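Local coordinates for Lin1840 protein (PDB 4ZO6) that probably hydrolyses terminal, non-reducing beta-D-glucosyl residues with release of beta-D-glucose, as a family 3 glycoside hydrolase, at residues L203-V208 and T236-V241. The protein carries 2 engineered substitutions. Residues are numbered along the deposited sequence; the frame is centred on the assembly and turned at random.
Sequences LEYNTV and TAFNVV. With BGC (beta-D-glucopyranose), chain E.
The carbonyl oxygen of Tyr205 accepts from two waters that bridge the loops: one, 2.8 Å from Tyr205 O, also donates to Phe238 O, while the other takes the N-H of Val240. Beside this bridge the rings of Tyr205 and Phe238 form an edge-to-face (T-shaped) pair, planes at 90° and centroids 5.3 Å apart. The CD1-CE1 edge of Tyr205 meets one face of Phe238, with CD1 3.8 Å from Phe238 CD2. CG of Glu204 lies over the centre of one Tyr205 face, while the phenol OH is hydrogen-bonded to Glu473. The far end of Phe238 approaches a bound glucose; its CE2 is 3.4 Å from O2 of the sugar, which is also held by Asp91, Lys191 and His192. Of the two rings, Phe238 alone borders the glucose, with Tyr205 behind it. Further along both segments, Val208 turns CG2, anti to the carbonyl carbon, against Asn239 CB at 3.6 Å. The Asn239 amide is fixed by two acceptors: ND2 donates to Val240 O (3.0 Å), from above the carbonyl plane, and to Ala194 O. Val240 CG2 rests 3.6 Å from Val208 O. This joins two loops of the family's TIM-barrel-like N-terminal domain, one between strand 187-193 and helix 212-219, the other running from strand 233-236 into short strand 240-241, with helix 273-280 packed against Phe238 and Val240.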
ATOM      1  N   LEU A 203      -7.728  -3.178  -5.394  1.00  8.09           N
ATOM      2  CA  LEU A 203      -8.177  -3.954  -6.538  1.00  9.13           C
ATOM      3  C   LEU A 203      -8.732  -5.311  -6.094  1.00  9.67           C
ATOM      4  O   LEU A 203      -8.129  -6.009  -5.332  1.00  8.93           O
ATOM      5  CB  LEU A 203      -6.991  -4.156  -7.525  1.00 10.05           C
ATOM      6  CG  LEU A 203      -7.197  -4.968  -8.801  1.00 11.19           C
ATOM      7  CD1 LEU A 203      -8.328  -4.407  -9.626  1.00 13.51           C
ATOM      8  CD2 LEU A 203      -5.905  -4.967  -9.644  1.00 11.41           C
ATOM      9  N   GLU A 204      -9.911  -5.671  -6.565  1.00  9.41           N
ATOM     10  CA  GLU A 204     -10.497  -6.905  -6.108  1.00  7.28           C
ATOM     11  C   GLU A 204      -9.617  -8.123  -6.361  1.00  6.95           C
ATOM     12  O   GLU A 204      -8.993  -8.288  -7.441  1.00  7.84           O
ATOM     13  CB  GLU A 204     -11.881  -7.075  -6.712  1.00  7.10           C
ATOM     14  CG  GLU A 204     -12.717  -8.083  -6.031  1.00  7.22           C
ATOM     15  CD  GLU A 204     -12.976  -7.732  -4.605  1.00  7.27           C
ATOM     16  OE1 GLU A 204     -13.950  -6.971  -4.309  1.00  7.19           O
ATOM     17  OE2 GLU A 204     -12.206  -8.262  -3.763  1.00  7.81           O
ATOM     18  N   TYR A 205      -9.547  -8.956  -5.314  1.00  6.99           N
ATOM     19  CA  TYR A 205      -8.852 -10.272  -5.297  1.00  7.57           C
ATOM     20  C   TYR A 205      -7.354 -10.143  -5.343  1.00  7.86           C
ATOM     21  O   TYR A 205      -6.649 -11.159  -5.472  1.00  8.82           O
ATOM     22  CB  TYR A 205      -9.340 -11.254  -6.384  1.00  7.93           C
ATOM     23  CG  TYR A 205     -10.837 -11.215  -6.685  1.00  8.76           C
ATOM     24  CD1 TYR A 205     -11.759 -11.762  -5.779  1.00  9.96           C
ATOM     25  CD2 TYR A 205     -11.352 -10.671  -7.900  1.00  8.60           C
ATOM     26  CE1 TYR A 205     -13.113 -11.775  -6.050  1.00 10.15           C
ATOM     27  CE2 TYR A 205     -12.723 -10.723  -8.175  1.00  8.18           C
ATOM     28  CZ  TYR A 205     -13.595 -11.255  -7.240  1.00  9.70           C
ATOM     29  OH  TYR A 205     -15.007 -11.366  -7.353  1.00  8.64           O
ATOM     30  N   ASN A 206      -6.856  -8.919  -5.247  1.00  6.67           N
ATOM     31  CA  ASN A 206      -5.442  -8.704  -5.498  1.00  8.00           C
ATOM     32  C   ASN A 206      -4.571  -9.090  -4.294  1.00  9.48           C
ATOM     33  O   ASN A 206      -5.058  -9.252  -3.166  1.00  9.21           O
ATOM     34  CB  ASN A 206      -5.174  -7.240  -5.877  1.00  7.88           C
ATOM     35  CG  ASN A 206      -3.883  -7.037  -6.623  1.00  7.23           C
ATOM     36  OD1 ASN A 206      -3.283  -7.972  -7.225  1.00  8.07           O
ATOM     37  ND2 ASN A 206      -3.412  -5.789  -6.575  1.00  6.55           N
ATOM     38  N   THR A 207      -3.279  -9.243  -4.570  1.00  9.78           N
ATOM     39  CA  THR A 207      -2.264  -9.459  -3.570  1.00  9.41           C
ATOM     40  C   THR A 207      -2.438  -8.718  -2.255  1.00 10.27           C
ATOM     41  O   THR A 207      -2.769  -7.531  -2.209  1.00  9.97           O
ATOM     42  CB  THR A 207      -0.938  -9.056  -4.169  1.00 10.00           C
ATOM     43  OG1 THR A 207      -0.762  -9.823  -5.361  1.00 10.59           O
ATOM     44  CG2 THR A 207       0.251  -9.303  -3.202  1.00 10.40           C
ATOM     45  N   VAL A 208      -2.186  -9.462  -1.179  1.00 10.57           N
ATOM     46  CA  VAL A 208      -2.111  -8.950   0.199  1.00  9.06           C
ATOM     47  C   VAL A 208      -0.741  -9.363   0.688  1.00  9.36           C
ATOM     48  O   VAL A 208      -0.326 -10.547   0.549  1.00  8.07           O
ATOM     49  CB  VAL A 208      -3.152  -9.628   1.108  1.00  8.82           C
ATOM     50  CG1 VAL A 208      -2.894  -9.354   2.603  1.00  8.82           C
ATOM     51  CG2 VAL A 208      -4.595  -9.223   0.699  1.00  8.07           C
ATOM     52  N   THR A 236     -12.808 -19.254   3.963  1.00  8.59           N
ATOM     53  CA  THR A 236     -11.455 -18.892   3.546  1.00  8.74           C
ATOM     54  C   THR A 236     -11.508 -17.587   2.726  1.00  9.96           C
ATOM     55  O   THR A 236     -12.595 -17.206   2.260  1.00 13.77           O
ATOM     56  CB  THR A 236     -10.844 -19.999   2.659  1.00  8.11           C
ATOM     57  OG1 THR A 236     -11.523 -20.066   1.368  1.00  8.02           O
ATOM     58  CG2 THR A 236     -10.876 -21.384   3.389  1.00  7.44           C
ATOM     59  N   ALA A 237     -10.353 -16.936   2.547  1.00  8.55           N
ATOM     60  CA  ALA A 237     -10.227 -15.735   1.734  1.00  7.97           C
ATOM     61  C   ALA A 237      -9.692 -16.050   0.311  1.00  8.17           C
ATOM     62  O   ALA A 237      -8.998 -17.049   0.077  1.00  8.53           O
ATOM     63  CB  ALA A 237      -9.326 -14.750   2.475  1.00  8.44           C
ATOM     64  N   PHE A 238     -10.098 -15.262  -0.674  1.00  8.07           N
ATOM     65  CA  PHE A 238      -9.563 -15.311  -2.026  1.00  9.04           C
ATOM     66  C   PHE A 238      -8.065 -15.019  -2.236  1.00 10.50           C
ATOM     67  O   PHE A 238      -7.449 -15.614  -3.167  1.00 10.92           O
ATOM     68  CB  PHE A 238     -10.310 -14.319  -2.908  1.00  8.90           C
ATOM     69  CG  PHE A 238     -11.715 -14.746  -3.211  1.00  9.58           C
ATOM     70  CD1 PHE A 238     -11.951 -15.966  -3.818  1.00  9.51           C
ATOM     71  CD2 PHE A 238     -12.797 -13.921  -2.887  1.00  9.77           C
ATOM     72  CE1 PHE A 238     -13.212 -16.359  -4.162  1.00 10.77           C
ATOM     73  CE2 PHE A 238     -14.072 -14.292  -3.254  1.00  9.92           C
ATOM     74  CZ  PHE A 238     -14.290 -15.529  -3.840  1.00 10.10           C
ATOM     75  N   ASN A 239      -7.560 -14.100  -1.398  1.00  9.91           N
ATOM     76  CA  ASN A 239      -6.163 -13.586  -1.412  1.00  9.88           C
ATOM     77  C   ASN A 239      -5.107 -14.580  -0.962  1.00 10.89           C
ATOM     78  O   ASN A 239      -5.382 -15.496  -0.194  1.00 12.41           O
ATOM     79  CB  ASN A 239      -5.973 -12.340  -0.533  1.00  9.17           C
ATOM     80  CG  ASN A 239      -6.478 -12.512   0.912  1.00  8.37           C
ATOM     81  OD1 ASN A 239      -7.681 -12.492   1.121  1.00  9.54           O
ATOM     82  ND2 ASN A 239      -5.579 -12.578   1.903  1.00  6.36           N
ATOM     83  N   VAL A 240      -3.884 -14.325  -1.395  1.00 10.70           N
ATOM     84  CA  VAL A 240      -2.687 -14.912  -0.777  1.00  9.65           C
ATOM     85  C   VAL A 240      -2.490 -14.402   0.641  1.00  9.47           C
ATOM     86  O   VAL A 240      -2.857 -13.311   0.959  1.00  8.14           O
ATOM     87  CB  VAL A 240      -1.383 -14.622  -1.611  1.00  9.54           C
ATOM     88  CG1 VAL A 240      -1.377 -15.357  -2.967  1.00  9.19           C
ATOM     89  CG2 VAL A 240      -1.128 -13.122  -1.808  1.00  9.25           C
ATOM     90  N   VAL A 241      -1.899 -15.213   1.491  1.00 10.33           N
ATOM     91  CA  VAL A 241      -1.414 -14.746   2.774  1.00  9.54           C
ATOM     92  C   VAL A 241       0.054 -15.115   2.793  1.00  8.45           C
ATOM     93  O   VAL A 241       0.387 -16.242   2.632  1.00  7.36           O
ATOM     94  CB  VAL A 241      -2.249 -15.345   3.885  1.00 10.42           C
ATOM     95  CG1 VAL A 241      -1.620 -15.148   5.255  1.00 11.05           C
ATOM     96  CG2 VAL A 241      -3.655 -14.721   3.855  1.00 11.60           C
TER
HETATM   97  C2  BGC E 802     -18.000 -14.219  -1.297  1.00 30.69           C
HETATM   98  C3  BGC E 802     -18.518 -14.260   0.135  1.00 27.66           C
HETATM   99  C4  BGC E 802     -19.925 -14.873   0.090  1.00 25.28           C
HETATM  100  C5  BGC E 802     -19.928 -16.228  -0.695  1.00 29.35           C
HETATM  101  C6  BGC E 802     -21.301 -16.851  -0.942  1.00 28.68           C
HETATM  102  C1  BGC E 802     -17.860 -15.701  -1.625  1.00 29.44           C
HETATM  103  O1  BGC E 802     -16.934 -15.890  -2.659  1.00 33.74           O
HETATM  104  O2  BGC E 802     -16.819 -13.454  -1.448  1.00 31.90           O
HETATM  105  O3  BGC E 802     -18.450 -12.972   0.717  1.00 26.17           O
HETATM  106  O4  BGC E 802     -20.311 -15.014   1.434  1.00 16.38           O
HETATM  107  O5  BGC E 802     -19.188 -16.115  -1.968  1.00 25.57           O
HETATM  108  O6  BGC E 802     -21.992 -16.051  -1.893  1.00 36.30           O
HETATM  109  O   HOH W   1      -4.251 -12.397  -3.800  1.00  5.08           O
HETATM  110  O   HOH W   2      -7.369 -13.891  -5.662  1.00  5.29           O